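Local coordinates for 4-hydroxy-tetrahydrodipicolinate synthase (Thermotoga maritima, PDB 1O5K), which probably catalyses the condensation of pyruvate with aspartate semialdehyde to 4-hydroxy-tetrahydrodipicolinate, a step of lysine biosynthesis through the diaminopimelate pathway, at residues I51-T56 with K69-T74. Residues are numbered along the deposited sequence; the frame is centred on the assembly and turned at random.
Sequences IVLGTT and KLVSRT
V52 points its side chain from the end of strand 49-52 at helix 64-78, and from CB its two methyls part to different partners. CG1, anti to the backbone N (chi1 174°), meets L70, with V52 CG1 lying 3.8 Å from L70 CD2. CG2 runs tip to tip into T74, where V52 CG2 is 3.8 Å from both T74 OG1 and T74 CG2. L53 continues the apolar seam: its CD2 lies 3.8 Å from L70 CD2, so that L70 CD2 touches both residues, while the L53 side chain crosses that of V71 at about a right angle, L53 CD1 lying 3.9 Å from V71 CG2. The buried T74 hydroxyl has polar partners despite these methyls: T74 OG1 donates to L70 O (2.7 Å), tilted 32° from the carbonyl plane, and also bonds Y35 OH. A valine in place of T74 would probably leave Y35 OH without this mate and L70 O without its hydroxyl donor. Beyond L53 the chain leads to T55, probably part of the proton relay, and T56, whose OG1 bonds the pyruvate-modified lysine at position 173. The arrangement is the strand-to-helix half of a beta-alpha-beta unit in a TIM barrel, with these residues following the strand's C-terminal end.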
ATOM      1  N   ILE A  51     -30.677   7.858   0.985  1.00 25.40           N
ATOM      2  CA  ILE A  51     -29.616   8.774   0.642  1.00 24.03           C
ATOM      3  C   ILE A  51     -29.674   8.960  -0.873  1.00 25.41           C
ATOM      4  O   ILE A  51     -29.442   8.020  -1.653  1.00 29.12           O
ATOM      5  CB  ILE A  51     -28.235   8.299   1.108  1.00 24.26           C
ATOM      6  CG1 ILE A  51     -28.089   8.483   2.643  1.00 26.23           C
ATOM      7  CG2 ILE A  51     -27.170   9.079   0.406  1.00 25.84           C
ATOM      8  CD1 ILE A  51     -28.960   7.556   3.460  1.00 26.36           C
ATOM      9  N   VAL A  52     -30.027  10.171  -1.274  1.00 23.71           N
ATOM     10  CA  VAL A  52     -30.205  10.520  -2.684  1.00 25.27           C
ATOM     11  C   VAL A  52     -29.000  11.372  -3.122  1.00 26.59           C
ATOM     12  O   VAL A  52     -28.530  12.240  -2.369  1.00 25.05           O
ATOM     13  CB  VAL A  52     -31.518  11.324  -2.827  1.00 25.22           C
ATOM     14  CG1 VAL A  52     -31.704  11.844  -4.224  1.00 37.18           C
ATOM     15  CG2 VAL A  52     -32.740  10.434  -2.471  1.00 33.18           C
ATOM     16  N   LEU A  53     -28.515  11.167  -4.348  1.00 23.79           N
ATOM     17  CA  LEU A  53     -27.398  11.937  -4.887  1.00 27.00           C
ATOM     18  C   LEU A  53     -26.085  11.781  -4.108  1.00 25.97           C
ATOM     19  O   LEU A  53     -25.339  12.718  -3.955  1.00 27.73           O
ATOM     20  CB  LEU A  53     -27.775  13.422  -5.067  1.00 27.72           C
ATOM     21  CG  LEU A  53     -28.898  13.574  -6.099  1.00 29.36           C
ATOM     22  CD1 LEU A  53     -29.573  14.926  -5.897  1.00 34.13           C
ATOM     23  CD2 LEU A  53     -28.412  13.419  -7.532  1.00 33.52           C
ATOM     24  N   GLY A  54     -25.821  10.570  -3.656  1.00 25.02           N
ATOM     25  CA  GLY A  54     -24.473  10.182  -3.223  1.00 29.98           C
ATOM     26  C   GLY A  54     -23.790   9.705  -4.502  1.00 30.13           C
ATOM     27  O   GLY A  54     -24.312   9.862  -5.632  1.00 29.17           O
ATOM     28  N   THR A  55     -22.627   9.097  -4.304  1.00 30.42           N
ATOM     29  CA  THR A  55     -21.828   8.518  -5.388  1.00 30.33           C
ATOM     30  C   THR A  55     -22.609   7.516  -6.158  1.00 25.48           C
ATOM     31  O   THR A  55     -22.531   7.435  -7.388  1.00 27.29           O
ATOM     32  CB  THR A  55     -20.560   7.774  -4.803  1.00 34.48           C
ATOM     33  OG1 THR A  55     -20.232   8.270  -3.491  1.00 46.55           O
ATOM     34  CG2 THR A  55     -19.373   8.185  -5.580  1.00 41.91           C
ATOM     35  N   THR A  56     -23.338   6.687  -5.425  1.00 25.99           N
ATOM     36  CA  THR A  56     -24.163   5.634  -6.044  1.00 26.54           C
ATOM     37  C   THR A  56     -25.246   6.226  -6.942  1.00 27.65           C
ATOM     38  O   THR A  56     -25.681   5.598  -7.860  1.00 27.25           O
ATOM     39  CB  THR A  56     -24.793   4.755  -4.969  1.00 26.27           C
ATOM     40  OG1 THR A  56     -23.769   4.215  -4.122  1.00 26.28           O
ATOM     41  CG2 THR A  56     -25.505   3.513  -5.557  1.00 27.27           C
ATOM     42  N   LYS A  69     -35.448  18.178  -9.034  1.00 25.20           N
ATOM     43  CA  LYS A  69     -36.541  17.297  -9.403  1.00 25.31           C
ATOM     44  C   LYS A  69     -36.477  15.961  -8.679  1.00 24.44           C
ATOM     45  O   LYS A  69     -37.492  15.459  -8.223  1.00 23.93           O
ATOM     46  CB  LYS A  69     -36.518  17.017 -10.911  1.00 26.91           C
ATOM     47  CG  LYS A  69     -36.928  18.185 -11.736  1.00 31.57           C
ATOM     48  CD  LYS A  69     -36.787  17.861 -13.203  1.00 42.02           C
ATOM     49  CE  LYS A  69     -37.445  18.950 -14.080  1.00 45.37           C
ATOM     50  NZ  LYS A  69     -37.660  18.442 -15.477  1.00 54.60           N
ATOM     51  N   LEU A  70     -35.278  15.407  -8.566  1.00 23.50           N
ATOM     52  CA  LEU A  70     -35.081  14.118  -7.957  1.00 25.00           C
ATOM     53  C   LEU A  70     -35.333  14.238  -6.454  1.00 25.71           C
ATOM     54  O   LEU A  70     -35.988  13.381  -5.877  1.00 24.72           O
ATOM     55  CB  LEU A  70     -33.665  13.619  -8.245  1.00 26.44           C
ATOM     56  CG  LEU A  70     -33.309  12.191  -7.803  1.00 32.38           C
ATOM     57  CD1 LEU A  70     -34.085  11.166  -8.603  1.00 34.42           C
ATOM     58  CD2 LEU A  70     -31.846  11.927  -7.985  1.00 35.70           C
ATOM     59  N   VAL A  71     -34.827  15.304  -5.821  1.00 22.76           N
ATOM     60  CA  VAL A  71     -34.989  15.435  -4.370  1.00 24.13           C
ATOM     61  C   VAL A  71     -36.489  15.610  -4.066  1.00 22.84           C
ATOM     62  O   VAL A  71     -37.046  14.955  -3.161  1.00 24.63           O
ATOM     63  CB  VAL A  71     -34.159  16.589  -3.816  1.00 24.41           C
ATOM     64  CG1 VAL A  71     -34.611  16.982  -2.351  1.00 25.66           C
ATOM     65  CG2 VAL A  71     -32.687  16.205  -3.900  1.00 27.85           C
ATOM     66  N   SER A  72     -37.127  16.535  -4.776  1.00 25.08           N
ATOM     67  CA  SER A  72     -38.538  16.826  -4.534  1.00 25.49           C
ATOM     68  C   SER A  72     -39.386  15.592  -4.752  1.00 27.64           C
ATOM     69  O   SER A  72     -40.301  15.305  -3.949  1.00 25.66           O
ATOM     70  CB  SER A  72     -39.006  17.959  -5.444  1.00 27.68           C
ATOM     71  OG  SER A  72     -38.334  19.152  -5.048  1.00 31.26           O
ATOM     72  N   ARG A  73     -39.093  14.844  -5.819  1.00 25.74           N
ATOM     73  CA  ARG A  73     -39.886  13.650  -6.090  1.00 25.42           C
ATOM     74  C   ARG A  73     -39.696  12.572  -5.003  1.00 24.71           C
ATOM     75  O   ARG A  73     -40.632  11.888  -4.659  1.00 23.71           O
ATOM     76  CB  ARG A  73     -39.589  13.070  -7.466  1.00 28.45           C
ATOM     77  CG  ARG A  73     -40.543  11.949  -7.890  1.00 26.87           C
ATOM     78  CD  ARG A  73     -42.028  12.433  -7.886  1.00 34.25           C
ATOM     79  NE  ARG A  73     -43.017  11.364  -7.983  1.00 40.52           N
ATOM     80  CZ  ARG A  73     -44.305  11.473  -7.588  1.00 45.80           C
ATOM     81  NH1 ARG A  73     -44.771  12.588  -7.032  1.00 45.60           N
ATOM     82  NH2 ARG A  73     -45.142  10.451  -7.731  1.00 41.17           N
ATOM     83  N   THR A  74     -38.486  12.439  -4.449  1.00 24.83           N
ATOM     84  CA  THR A  74     -38.232  11.464  -3.395  1.00 23.92           C
ATOM     85  C   THR A  74     -39.060  11.826  -2.165  1.00 24.67           C
ATOM     86  O   THR A  74     -39.783  10.989  -1.598  1.00 20.28           O
ATOM     87  CB  THR A  74     -36.763  11.458  -3.024  1.00 25.86           C
ATOM     88  OG1 THR A  74     -35.975  11.239  -4.213  1.00 25.11           O
ATOM     89  CG2 THR A  74     -36.488  10.293  -2.075  1.00 25.59           C
TER